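Local coordinates for protein induced by osmotic stress (Scheffersomyces stipitis, PDB 5YWN) that probably reduces ketones, haloketones among them, to chiral alcohols with NADPH, as an NADP-binding reductase of the dihydroflavonol-4-reductase subfamily, at residues 188-193 against 239-244; 76-81 against 247-252; 127-132 against 258-263; 306-309 against 313-316. The protein carries 1 engineered substitution. All coordinates share one frame; numbering follows the deposited sequence.

Contact 1 (188-193 against 239-244)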
loop_
_atom_site.group_PDB
_atom_site.type_symbol
_atom_site.label_atom_id
_atom_site.label_comp_id
_atom_site.label_asym_id
_atom_site.label_seq_id
_atom_site.Cartn_x
_atom_site.Cartn_y
_atom_site.Cartn_z
ATOM N N SER A 188 -8.821 11.902 1.825
ATOM C CA SER A 188 -7.673 11.688 2.649
ATOM C C SER A 188 -6.696 10.723 1.986
ATOM O O SER A 188 -7.081 9.993 1.155
ATOM C CB SER A 188 -8.101 11.241 4.028
ATOM O OG SER A 188 -8.716 10.018 4.008
ATOM N N THR A 189 -5.428 10.776 2.357
ATOM C CA THR A 189 -4.439 9.894 1.774
ATOM C C THR A 189 -3.721 9.111 2.826
ATOM O O THR A 189 -3.597 9.537 3.918
ATOM C CB THR A 189 -3.381 10.598 0.859
ATOM O OG1 THR A 189 -2.424 11.305 1.633
ATOM C CG2 THR A 189 -4.014 11.509 -0.149
ATOM N N VAL A 190 -3.239 7.957 2.433
ATOM C CA VAL A 190 -2.353 7.156 3.233
ATOM C C VAL A 190 -1.008 6.974 2.510
ATOM O O VAL A 190 -0.966 6.558 1.404
ATOM C CB VAL A 190 -3.009 5.846 3.637
ATOM C CG1 VAL A 190 -2.066 4.980 4.412
ATOM C CG2 VAL A 190 -4.273 6.100 4.399
ATOM N N ASN A 191 0.065 7.307 3.178
ATOM C CA ASN A 191 1.389 7.377 2.591
ATOM C C ASN A 191 2.374 6.407 3.292
ATOM O O ASN A 191 3.069 6.735 4.202
ATOM C CB ASN A 191 1.925 8.815 2.588
ATOM C CG ASN A 191 1.049 9.772 1.834
ATOM O OD1 ASN A 191 -0.053 9.964 2.156
ATOM N ND2 ASN A 191 1.582 10.344 0.817
ATOM N N PRO A 192 2.340 5.162 2.881
ATOM C CA PRO A 192 3.196 4.145 3.482
ATOM C C PRO A 192 4.618 4.061 2.949
ATOM O O PRO A 192 4.889 4.370 1.848
ATOM C CB PRO A 192 2.467 2.843 3.198
ATOM C CG PRO A 192 1.326 3.193 2.422
ATOM C CD PRO A 192 1.443 4.562 1.923
ATOM N N VAL A 193 5.473 3.537 3.804
ATOM C CA VAL A 193 6.790 3.041 3.483
ATOM C C VAL A 193 6.718 1.574 3.020
ATOM O O VAL A 193 5.680 1.123 2.663
ATOM C CB VAL A 193 7.782 3.237 4.649
ATOM C CG1 VAL A 193 7.863 4.686 5.015
ATOM C CG2 VAL A 193 7.394 2.389 5.831
ATOM N N ARG A 239 -1.063 -4.793 8.256
ATOM C CA ARG A 239 -2.211 -4.696 9.076
ATOM C C ARG A 239 -2.414 -3.290 9.652
ATOM O O ARG A 239 -3.493 -2.841 9.779
ATOM C CB ARG A 239 -2.253 -5.781 10.105
ATOM C CG ARG A 239 -2.268 -7.165 9.519
ATOM C CD ARG A 239 -1.761 -8.195 10.485
ATOM N NE ARG A 239 -0.329 -8.177 10.628
ATOM C CZ ARG A 239 0.356 -9.016 11.373
ATOM N NH1 ARG A 239 -0.252 -9.961 12.044
ATOM N NH2 ARG A 239 1.628 -8.915 11.449
ATOM N N ASP A 240 -1.317 -2.648 9.989
ATOM C CA ASP A 240 -1.321 -1.267 10.345
ATOM C C ASP A 240 -1.739 -0.316 9.192
ATOM O O ASP A 240 -2.452 0.584 9.398
ATOM C CB ASP A 240 -0.009 -0.875 10.967
ATOM C CG ASP A 240 0.244 -1.569 12.279
ATOM O OD1 ASP A 240 -0.663 -1.716 13.036
ATOM O OD2 ASP A 240 1.346 -1.953 12.531
ATOM N N VAL A 241 -1.280 -0.587 7.978
ATOM C CA VAL A 241 -1.681 0.186 6.838
ATOM C C VAL A 241 -3.182 0.076 6.598
ATOM O O VAL A 241 -3.836 1.055 6.384
ATOM C CB VAL A 241 -0.908 -0.127 5.569
ATOM C CG1 VAL A 241 -1.377 0.790 4.478
ATOM C CG2 VAL A 241 0.557 0.088 5.784
ATOM N N ALA A 242 -3.692 -1.122 6.730
ATOM C CA ALA A 242 -5.098 -1.353 6.602
ATOM C C ALA A 242 -5.933 -0.609 7.658
ATOM O O ALA A 242 -6.857 0.005 7.337
ATOM C CB ALA A 242 -5.415 -2.827 6.582
ATOM N N LYS A 243 -5.497 -0.642 8.887
ATOM C CA LYS A 243 -6.139 0.065 9.947
ATOM C C LYS A 243 -6.129 1.544 9.676
ATOM O O LYS A 243 -7.063 2.183 9.960
ATOM C CB LYS A 243 -5.567 -0.262 11.305
ATOM C CG LYS A 243 -5.891 -1.653 11.775
ATOM C CD LYS A 243 -5.528 -1.916 13.217
ATOM C CE LYS A 243 -4.062 -2.182 13.416
ATOM N NZ LYS A 243 -3.750 -2.630 14.762
ATOM N N ALA A 244 -5.048 2.049 9.095
ATOM C CA ALA A 244 -4.947 3.435 8.691
ATOM C C ALA A 244 -5.962 3.827 7.627
ATOM O O ALA A 244 -6.506 4.871 7.682
ATOM C CB ALA A 244 -3.554 3.813 8.273
#
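Val190 and Pro192 on strand 188-192 face Val241 and Ala244 on helix 239-244, the two axes approaching to 9.5 Å and running almost antiparallel, at 168°. Each of these four residues turns its CB toward the other segment. Val190 and Val241 carry the contact: CG1 of Val190 lies 4.2 Å from CG1 of Val241 and 4.3 Å from CB of Ala244, one turn further along the helix. That branch is placed anti to the backbone N (chi1 177°), which carries it out from the sheet between the two helix residues, while CG2 comes up beside the carbonyl oxygen of Ala244. At the other end, the Pro192 ring meets Val241 about at right angles, its CG resting 4.2 Å from CG1 of Val241, so this one methyl serves both strand residues. Helix 238-250 is thereby laid against a face of the parallel sheet of the Rossmann fold. Val241 also touches Leu14 of helix 13-24, and the side chain of Pro192 comes within about 4 Å of the bound NADP. The touching side-chain atoms are all carbon, so the hold is by apolar packing, which depends on shape and carries little directional preference.

Contact 2 (76-81 against 247-252). With NAP (NADP nicotinamide-adenine-dinucleotide phosphate), chain B.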
loop_
_atom_site.group_PDB
_atom_site.type_symbol
_atom_site.label_atom_id
_atom_site.label_comp_id
_atom_site.label_asym_id
_atom_site.label_seq_id
_atom_site.Cartn_x
_atom_site.Cartn_y
_atom_site.Cartn_z
ATOM N N ILE A 76 -18.282 4.889 0.400
ATOM C CA ILE A 76 -16.846 5.019 0.605
ATOM C C ILE A 76 -16.050 4.444 -0.572
ATOM O O ILE A 76 -16.347 3.394 -1.033
ATOM C CB ILE A 76 -16.386 4.307 1.898
ATOM C CG1 ILE A 76 -17.305 4.627 3.059
ATOM C CG2 ILE A 76 -14.938 4.583 2.203
ATOM C CD1 ILE A 76 -17.111 5.987 3.648
ATOM N N PHE A 77 -15.048 5.163 -1.042
ATOM C CA PHE A 77 -14.183 4.670 -2.096
ATOM C C PHE A 77 -12.735 4.660 -1.653
ATOM O O PHE A 77 -12.200 5.664 -1.352
ATOM C CB PHE A 77 -14.351 5.465 -3.371
ATOM C CG PHE A 77 -13.812 4.802 -4.607
ATOM C CD1 PHE A 77 -12.474 4.654 -4.807
ATOM C CD2 PHE A 77 -14.669 4.320 -5.569
ATOM C CE1 PHE A 77 -11.997 4.051 -5.941
ATOM C CE2 PHE A 77 -14.205 3.694 -6.694
ATOM C CZ PHE A 77 -12.867 3.570 -6.886
ATOM N N LEU A 78 -12.124 3.505 -1.658
ATOM C CA LEU A 78 -10.710 3.392 -1.439
ATOM C C LEU A 78 -9.995 3.040 -2.746
ATOM O O LEU A 78 -10.097 1.946 -3.247
ATOM C CB LEU A 78 -10.448 2.404 -0.357
ATOM C CG LEU A 78 -11.388 2.419 0.840
ATOM C CD1 LEU A 78 -11.140 1.311 1.806
ATOM C CD2 LEU A 78 -11.321 3.728 1.551
ATOM N N HIS A 79 -9.288 4.009 -3.277
ATOM C CA HIS A 79 -8.517 3.848 -4.477
ATOM C C HIS A 79 -7.089 3.386 -4.183
ATOM O O HIS A 79 -6.247 4.149 -3.812
ATOM C CB HIS A 79 -8.510 5.143 -5.256
ATOM C CG HIS A 79 -7.813 5.057 -6.573
ATOM N ND1 HIS A 79 -7.867 3.951 -7.366
ATOM C CD2 HIS A 79 -7.052 5.947 -7.234
ATOM C CE1 HIS A 79 -7.177 4.164 -8.459
ATOM N NE2 HIS A 79 -6.679 5.371 -8.405
ATOM N N THR A 80 -6.873 2.107 -4.328
ATOM C CA THR A 80 -5.593 1.499 -4.033
ATOM C C THR A 80 -4.797 0.963 -5.234
ATOM O O THR A 80 -3.633 0.806 -5.159
ATOM C CB THR A 80 -5.733 0.355 -3.003
ATOM O OG1 THR A 80 -6.209 -0.797 -3.640
ATOM C CG2 THR A 80 -6.660 0.695 -1.875
ATOM N N ALA A 81 -5.477 0.686 -6.313
ATOM C CA ALA A 81 -4.833 0.182 -7.477
ATOM C C ALA A 81 -3.856 1.164 -8.105
ATOM O O ALA A 81 -4.162 2.269 -8.328
ATOM C CB ALA A 81 -5.850 -0.275 -8.490
ATOM N N ALA A 247 -9.223 4.202 9.545
ATOM C CA ALA A 247 -9.187 5.464 10.223
ATOM C C ALA A 247 -9.403 6.586 9.212
ATOM O O ALA A 247 -10.087 7.512 9.475
ATOM C CB ALA A 247 -7.851 5.669 10.881
ATOM N N ALA A 248 -8.833 6.439 8.054
ATOM C CA ALA A 248 -8.812 7.472 7.057
ATOM C C ALA A 248 -10.191 7.870 6.578
ATOM O O ALA A 248 -10.361 8.954 6.168
ATOM C CB ALA A 248 -7.938 7.105 5.889
ATOM N N PHE A 249 -11.108 6.916 6.560
ATOM C CA PHE A 249 -12.491 7.199 6.271
ATOM C C PHE A 249 -13.481 7.317 7.430
ATOM O O PHE A 249 -14.486 7.923 7.284
ATOM C CB PHE A 249 -13.019 6.352 5.126
ATOM C CG PHE A 249 -13.405 4.936 5.475
ATOM C CD1 PHE A 249 -14.640 4.638 5.965
ATOM C CD2 PHE A 249 -12.572 3.904 5.202
ATOM C CE1 PHE A 249 -14.981 3.343 6.235
ATOM C CE2 PHE A 249 -12.927 2.615 5.429
ATOM C CZ PHE A 249 -14.126 2.328 5.945
ATOM N N GLU A 250 -13.214 6.629 8.523
ATOM C CA GLU A 250 -14.012 6.674 9.733
ATOM C C GLU A 250 -13.931 7.922 10.569
ATOM O O GLU A 250 -14.887 8.335 11.078
ATOM C CB GLU A 250 -13.818 5.431 10.585
ATOM C CG GLU A 250 -14.350 4.142 10.015
ATOM C CD GLU A 250 -14.381 2.979 11.000
ATOM O OE1 GLU A 250 -15.185 2.110 10.818
ATOM O OE2 GLU A 250 -13.619 2.920 11.915
ATOM N N LYS A 251 -12.744 8.471 10.738
ATOM C CA LYS A 251 -12.502 9.587 11.639
ATOM C C LYS A 251 -12.676 10.971 11.009
ATOM O O LYS A 251 -12.161 11.244 9.983
ATOM C CB LYS A 251 -11.108 9.511 12.260
ATOM C CG LYS A 251 -10.799 8.240 12.987
ATOM C CD LYS A 251 -9.424 8.265 13.580
ATOM C CE LYS A 251 -9.093 7.041 14.402
ATOM N NZ LYS A 251 -9.844 6.907 15.649
ATOM N N ASP A 252 -13.352 11.842 11.717
ATOM C CA ASP A 252 -13.572 13.188 11.279
ATOM C C ASP A 252 -12.235 13.924 11.128
ATOM O O ASP A 252 -12.075 14.672 10.248
ATOM C CB ASP A 252 -14.469 13.948 12.236
ATOM C CG ASP A 252 -15.959 13.717 12.006
ATOM O OD1 ASP A 252 -16.393 13.127 11.014
ATOM O OD2 ASP A 252 -16.696 14.148 12.883
HETATM P PA NAP B . 0.471 -5.011 -5.606
HETATM O O1A NAP B . 0.387 -6.106 -4.569
HETATM O O2A NAP B . 1.080 -5.298 -6.957
HETATM O O5B NAP B . -1.010 -4.421 -5.835
HETATM C C5B NAP B . -1.329 -3.714 -7.031
HETATM C C4B NAP B . -2.741 -4.073 -7.480
HETATM O O4B NAP B . -3.268 -3.037 -8.316
HETATM C C3B NAP B . -2.761 -5.369 -8.276
HETATM O O3B NAP B . -3.567 -6.353 -7.621
HETATM C C2B NAP B . -3.335 -5.024 -9.636
HETATM O O2B NAP B . -4.520 -5.774 -9.890
HETATM C C1B NAP B . -3.637 -3.533 -9.605
HETATM N N9A NAP B . -2.862 -2.835 -10.662
HETATM C C8A NAP B . -1.520 -2.729 -10.710
HETATM N N7A NAP B . -1.135 -2.027 -11.807
HETATM C C5A NAP B . -2.245 -1.672 -12.480
HETATM C C6A NAP B . -2.552 -0.921 -13.718
HETATM N N6A NAP B . -1.564 -0.393 -14.481
HETATM N N1A NAP B . -3.851 -0.781 -14.063
HETATM C C2A NAP B . -4.850 -1.297 -13.320
HETATM N N3A NAP B . -4.635 -1.990 -12.186
HETATM C C4A NAP B . -3.382 -2.208 -11.720
HETATM O O3 NAP B . 1.251 -3.761 -4.955
HETATM P PN NAP B . 1.130 -3.453 -3.381
HETATM O O1N NAP B . 2.503 -3.578 -2.767
HETATM O O2N NAP B . -0.019 -4.262 -2.826
HETATM O O5D NAP B . 0.708 -1.899 -3.357
HETATM C C5D NAP B . -0.641 -1.519 -3.088
HETATM C C4D NAP B . -0.780 -0.004 -3.178
HETATM O O4D NAP B . -0.194 0.615 -2.028
HETATM C C3D NAP B . -0.086 0.553 -4.411
HETATM O O3D NAP B . -1.033 1.164 -5.294
HETATM C C2D NAP B . 0.916 1.574 -3.910
HETATM O O2D NAP B . 0.652 2.863 -4.475
HETATM C C1D NAP B . 0.769 1.608 -2.397
HETATM N N1N NAP B . 2.060 1.334 -1.758
HETATM C C2N NAP B . 2.390 0.074 -1.445
HETATM C C3N NAP B . 3.610 -0.208 -0.839
HETATM C C7N NAP B . 3.973 -1.621 -0.491
HETATM O O7N NAP B . 5.126 -1.887 -0.196
HETATM N N7N NAP B . 3.020 -2.553 -0.512
HETATM C C4N NAP B . 4.488 0.829 -0.561
HETATM C C5N NAP B . 4.123 2.124 -0.896
HETATM C C6N NAP B . 2.892 2.352 -1.499
HETATM P P2B NAP B . -4.440 -7.205 -10.622
HETATM O O1X NAP B . -5.785 -7.347 -11.293
HETATM O O2X NAP B . -3.279 -7.062 -11.576
HETATM O O3X NAP B . -4.201 -8.179 -9.493
#
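Phe249 presents one ring face to Ile76, whose CG2 methyl stands over it in a CH-pi contact, 3.8 Å from the ring centroid and 19° off the normal. The methyl is displaced toward the CG side of the ring, 3.6 Å from Phe249 CG. At the neighbouring ring carbon, Ile76 CD1 approaches Phe249 CD1 to 3.6 Å. Leu78, two residues along the strand, brings CD2 to 3.9 Å from Phe249 CD2. The ring reaches both because CG of Phe249 sits between its own backbone N and carbonyl carbon (chi1 80°). Here the last turn of helix 238-250 is packed on strand 74-79, an inner strand of the parallel Rossmann sheet. A serine in place of Phe249 would probably open a gap between helix and sheet and leave the Ile76 methyl without its aromatic partner. Val5 of the adjoining strand 4-7 touches Ile76, Leu78 and Phe249, and Leu78 also packs on Ile18 of helix 13-24. Past the end of the strand the chain turns to the cofactor: NADP donates a hydrogen bond from O3D to the backbone O of Thr80, 2.6 Å long, while CB of Ala81 lies 3.8 Å from O4B of NADP.

Contact 3 (127-132 against 258-263)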
loop_
_atom_site.group_PDB
_atom_site.type_symbol
_atom_site.label_atom_id
_atom_site.label_comp_id
_atom_site.label_asym_id
_atom_site.label_seq_id
_atom_site.Cartn_x
_atom_site.Cartn_y
_atom_site.Cartn_z
ATOM N N VAL A 127 7.077 7.718 -1.366
ATOM C CA VAL A 127 7.728 8.138 -2.579
ATOM C C VAL A 127 7.148 9.418 -3.157
ATOM O O VAL A 127 7.806 10.076 -3.887
ATOM C CB VAL A 127 7.880 7.042 -3.634
ATOM C CG1 VAL A 127 8.478 5.800 -3.017
ATOM C CG2 VAL A 127 6.578 6.753 -4.333
ATOM N N ALA A 128 5.920 9.719 -2.801
ATOM C CA ALA A 128 5.293 10.989 -3.091
ATOM C C ALA A 128 5.927 12.172 -2.353
ATOM O O ALA A 128 5.803 13.245 -2.757
ATOM C CB ALA A 128 3.790 10.952 -2.904
ATOM N N MET A 129 6.563 11.889 -1.249
ATOM C CA MET A 129 7.070 12.854 -0.341
ATOM C C MET A 129 8.554 13.137 -0.436
ATOM O O MET A 129 9.057 13.978 0.212
ATOM C CB MET A 129 6.760 12.394 1.058
ATOM C CG MET A 129 5.346 11.956 1.298
ATOM S SD MET A 129 5.072 11.316 2.929
ATOM C CE MET A 129 3.459 11.904 3.245
ATOM N N SER A 130 9.214 12.377 -1.267
ATOM C CA SER A 130 10.628 12.274 -1.281
ATOM C C SER A 130 11.232 11.846 -2.596
ATOM O O SER A 130 10.555 11.533 -3.498
ATOM C CB SER A 130 11.051 11.282 -0.239
ATOM O OG SER A 130 12.297 11.629 0.258
ATOM N N VAL A 131 12.552 11.786 -2.600
ATOM C CA VAL A 131 13.346 11.258 -3.676
ATOM C C VAL A 131 14.267 10.199 -3.138
ATOM O O VAL A 131 14.544 10.165 -1.982
ATOM C CB VAL A 131 14.184 12.338 -4.366
ATOM C CG1 VAL A 131 13.317 13.294 -5.068
ATOM C CG2 VAL A 131 15.038 13.065 -3.368
ATOM N N PRO A 132 14.781 9.344 -3.981
ATOM C CA PRO A 132 15.367 8.124 -3.481
ATOM C C PRO A 132 16.515 8.358 -2.527
ATOM O O PRO A 132 16.478 7.845 -1.452
ATOM C CB PRO A 132 15.880 7.470 -4.748
ATOM C CG PRO A 132 14.946 7.906 -5.761
ATOM C CD PRO A 132 14.625 9.295 -5.425
ATOM N N ARG A 258 -3.071 13.932 4.951
ATOM C CA ARG A 258 -2.131 12.948 4.531
ATOM C C ARG A 258 -1.564 12.226 5.744
ATOM O O ARG A 258 -1.177 12.821 6.718
ATOM C CB ARG A 258 -0.992 13.520 3.743
ATOM C CG ARG A 258 -1.297 14.390 2.572
ATOM C CD ARG A 258 -0.045 15.059 2.118
ATOM N NE ARG A 258 0.718 14.333 1.163
ATOM C CZ ARG A 258 2.010 14.516 0.965
ATOM N NH1 ARG A 258 2.671 15.351 1.696
ATOM N NH2 ARG A 258 2.621 13.863 0.044
ATOM N N LEU A 259 -1.552 10.918 5.653
ATOM C CA LEU A 259 -1.077 10.104 6.722
ATOM C C LEU A 259 0.196 9.360 6.379
ATOM O O LEU A 259 0.214 8.565 5.514
ATOM C CB LEU A 259 -2.150 9.131 7.105
ATOM C CG LEU A 259 -3.457 9.720 7.498
ATOM C CD1 LEU A 259 -4.472 8.643 7.753
ATOM C CD2 LEU A 259 -3.228 10.617 8.658
ATOM N N LEU A 260 1.252 9.678 7.081
ATOM C CA LEU A 260 2.534 9.060 6.865
ATOM C C LEU A 260 2.612 7.804 7.716
ATOM O O LEU A 260 2.601 7.887 8.888
ATOM C CB LEU A 260 3.637 10.015 7.268
ATOM C CG LEU A 260 5.117 9.645 7.334
ATOM C CD1 LEU A 260 5.650 9.129 6.022
ATOM C CD2 LEU A 260 5.984 10.771 7.847
ATOM N N LEU A 261 2.669 6.664 7.072
ATOM C CA LEU A 261 2.658 5.385 7.748
ATOM C C LEU A 261 4.021 4.740 7.714
ATOM O O LEU A 261 4.372 4.078 6.795
ATOM C CB LEU A 261 1.594 4.475 7.150
ATOM C CG LEU A 261 0.166 4.473 7.674
ATOM C CD1 LEU A 261 0.042 3.624 8.923
ATOM C CD2 LEU A 261 -0.282 5.880 7.971
ATOM N N SER A 262 4.777 5.009 8.743
ATOM C CA SER A 262 6.150 4.606 8.880
ATOM C C SER A 262 6.511 4.209 10.316
ATOM O O SER A 262 6.187 4.888 11.220
ATOM C CB SER A 262 7.027 5.772 8.434
ATOM O OG SER A 262 8.324 5.385 8.363
ATOM N N ASN A 263 7.192 3.100 10.479
ATOM C CA ASN A 263 7.566 2.630 11.757
ATOM C C ASN A 263 9.078 2.696 11.993
ATOM O O ASN A 263 9.587 3.740 12.138
ATOM C CB ASN A 263 6.973 1.266 12.064
ATOM C CG ASN A 263 7.018 0.912 13.555
ATOM O OD1 ASN A 263 7.392 1.689 14.362
ATOM N ND2 ASN A 263 6.640 -0.269 13.860
#
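Ala128 comes first along 127-132 to meet the strand residues, its CB 4.3 Å from NH2 of Arg258 and its carbonyl oxygen at the edge of the guanidinium, near the plane of that group but at a distance that makes only a loose approach. Met129 follows and makes most of the contact. Its side chain and that of Arg258 come from opposite directions and lie alongside each other where they meet: Met129 CG lies 3.6 Å from NH2 of Arg258, and the CE methyl rides over the centre of one guanidinium face, 3.7 Å above the plane. The methionine is extended through chi2 (176°) and then bends at chi3, which carries CE over that face; the sulfur, one atom short of it, rests 3.8 Å from CD1 of Leu260. Leu260 leaves its backbone across the direction of the contact, yet the end of its side chain swings in to reach the sulfur. Beyond Met129, Ser130 turns to other neighbours, hydrogen-bonding through OG to Glu134.

The loop after strand 119-123 is in this way packed against strand 258-261, an edge strand of the parallel sheet within this chain. Arg258 has its polar partners around it: NE forms a salt bridge with Glu171, NH1 bonds to the carbonyl oxygens of Glu144 and Ser146, and Trp147 adds a cation-pi contact. With the charge met by those groups, the flat face of the guanidinium can accept a methyl group over it, so a buried arginine probably serves here as both an ionic centre and a packing surface.

Contact 4 (306-309 against 313-316)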
loop_
_atom_site.group_PDB
_atom_site.type_symbol
_atom_site.label_atom_id
_atom_site.label_comp_id
_atom_site.label_asym_id
_atom_site.label_seq_id
_atom_site.Cartn_x
_atom_site.Cartn_y
_atom_site.Cartn_z
ATOM N N LYS A 306 1.457 13.827 13.924
ATOM C CA LYS A 306 0.093 14.087 13.577
ATOM C C LYS A 306 -0.656 12.796 13.185
ATOM O O LYS A 306 -1.714 12.546 13.633
ATOM C CB LYS A 306 0.053 15.084 12.421
ATOM C CG LYS A 306 -1.336 15.505 12.014
ATOM C CD LYS A 306 -1.382 16.399 10.809
ATOM C CE LYS A 306 -1.065 17.843 11.133
ATOM N NZ LYS A 306 -1.649 18.784 10.161
ATOM N N THR A 307 -0.030 11.994 12.357
ATOM C CA THR A 307 -0.614 10.772 11.901
ATOM C C THR A 307 -0.891 9.854 13.089
ATOM O O THR A 307 -1.957 9.366 13.214
ATOM C CB THR A 307 0.262 10.096 10.827
ATOM O OG1 THR A 307 0.249 10.864 9.645
ATOM C CG2 THR A 307 -0.175 8.721 10.525
ATOM N N LYS A 308 0.065 9.697 13.970
ATOM C CA LYS A 308 -0.082 8.829 15.134
ATOM C C LYS A 308 -1.205 9.271 16.056
ATOM O O LYS A 308 -1.951 8.467 16.510
ATOM C CB LYS A 308 1.215 8.718 15.921
ATOM C CG LYS A 308 2.316 7.948 15.275
ATOM C CD LYS A 308 1.863 6.613 14.810
ATOM C CE LYS A 308 1.886 5.592 15.937
ATOM N NZ LYS A 308 3.267 5.487 16.440
ATOM N N LYS A 309 -1.318 10.566 16.280
ATOM C CA LYS A 309 -2.411 11.142 17.031
ATOM C C LYS A 309 -3.768 10.891 16.378
ATOM O O LYS A 309 -4.663 10.561 17.030
ATOM C CB LYS A 309 -2.208 12.627 17.202
ATOM C CG LYS A 309 -3.294 13.363 17.957
ATOM C CD LYS A 309 -3.257 13.056 19.413
ATOM C CE LYS A 309 -3.759 14.199 20.266
ATOM N NZ LYS A 309 -3.677 13.821 21.668
ATOM N N PHE A 313 -3.564 4.237 17.486
ATOM C CA PHE A 313 -3.163 2.898 17.828
ATOM C C PHE A 313 -1.673 2.690 17.690
ATOM O O PHE A 313 -1.025 3.422 17.058
ATOM C CB PHE A 313 -3.950 1.839 17.068
ATOM C CG PHE A 313 -3.803 1.920 15.590
ATOM C CD1 PHE A 313 -2.760 1.316 14.963
ATOM C CD2 PHE A 313 -4.725 2.588 14.843
ATOM C CE1 PHE A 313 -2.614 1.402 13.615
ATOM C CE2 PHE A 313 -4.595 2.673 13.496
ATOM C CZ PHE A 313 -3.544 2.076 12.872
ATOM N N GLU A 314 -1.165 1.670 18.333
ATOM C CA GLU A 314 0.213 1.286 18.283
ATOM C C GLU A 314 0.493 0.305 17.132
ATOM O O GLU A 314 -0.334 -0.500 16.803
ATOM C CB GLU A 314 0.644 0.678 19.604
ATOM C CG GLU A 314 0.767 1.650 20.745
ATOM C CD GLU A 314 1.721 2.785 20.505
ATOM O OE1 GLU A 314 2.722 2.657 19.804
ATOM O OE2 GLU A 314 1.452 3.829 21.058
ATOM N N TYR A 315 1.648 0.436 16.527
ATOM C CA TYR A 315 2.056 -0.384 15.412
ATOM C C TYR A 315 2.628 -1.750 15.809
ATOM O O TYR A 315 3.133 -1.899 16.830
ATOM C CB TYR A 315 3.071 0.378 14.560
ATOM C CG TYR A 315 2.617 1.655 13.873
ATOM C CD1 TYR A 315 1.321 1.822 13.410
ATOM C CD2 TYR A 315 3.504 2.674 13.653
ATOM C CE1 TYR A 315 0.936 2.976 12.777
ATOM C CE2 TYR A 315 3.134 3.829 13.035
ATOM C CZ TYR A 315 1.868 3.986 12.582
ATOM O OH TYR A 315 1.543 5.134 11.985
ATOM N N PHE A 316 2.517 -2.719 14.930
ATOM C CA PHE A 316 3.184 -3.969 15.029
ATOM C C PHE A 316 4.682 -3.681 14.954
ATOM O O PHE A 316 5.110 -2.909 14.178
ATOM C CB PHE A 316 2.786 -4.867 13.871
ATOM C CG PHE A 316 1.475 -5.562 14.035
ATOM C CD1 PHE A 316 1.394 -6.729 14.709
ATOM C CD2 PHE A 316 0.341 -5.036 13.525
ATOM C CE1 PHE A 316 0.201 -7.393 14.855
ATOM C CE2 PHE A 316 -0.856 -5.675 13.668
ATOM C CZ PHE A 316 -0.927 -6.865 14.326
HETATM O O HOH W 1 3.414 2.647 17.358
HETATM O O HOH W 2 -0.933 6.586 17.890
#
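Lys308 reaches over Tyr315 from the helix, and its chain can be followed atom by atom. CB and CG leave the helix with CG anti to the carbonyl carbon; bends at chi2 and chi3 then fold CD and CE over the tyrosine, and chi4 (-60°) turns NZ. CD is the first atom to touch, 3.2 Å from OH of Tyr315. CE lies over one ring face in a CH-pi contact, 3.9 Å from the centroid, and also comes near the carbonyl oxygen of Phe313. At the tip, NZ stands 4.3 Å from the centroid of the Tyr315 ring, 32° off the normal, an off-centre cation-pi contact. NZ also donates to a water; that water also accepts from the backbone N of Tyr315 and donates to OE1 of Glu314, its O 2.5 Å from OE1. A second water joins the carbonyl oxygens of Lys308 and Phe313. With an alanine at Tyr315 the lysine chain is likely to lose the ring it lies on, its amino end then held mainly through water. The contact closes the turn between helices 305-311 and 318-332. NZ and OE1 of Glu314 stand 4.4 Å apart, so their attraction is probably weaker than in a direct salt bridge, and the ring probably supplies much of the hold.

How the contacts relate
Contacts 1 to 3 lie in the Rossmann-type core, with contact 4 beside it at the surface. Contacts 1 and 2, centred 10 Å apart, share helix 238-250, which packs on strand 186-192 and, nearer its end, on strand 74-79; Ser188 OG bonds Ala248 O between them. Contact 3 lies 11 Å from contact 1, and strands 186-192 and 258-261 are sheet neighbours, joined by Asn191 to Leu259 and Leu261. Contact 4, centred 10 Å from contact 1, follows in series, tied to helix 238-250 by Asp240 and Phe316. Contact 1 nests inside the loops closed by contacts 2 and 3, which cross; helix 238-250 and strand 258-261, late in the chain, are packed onto the sheet that holds the cofactor.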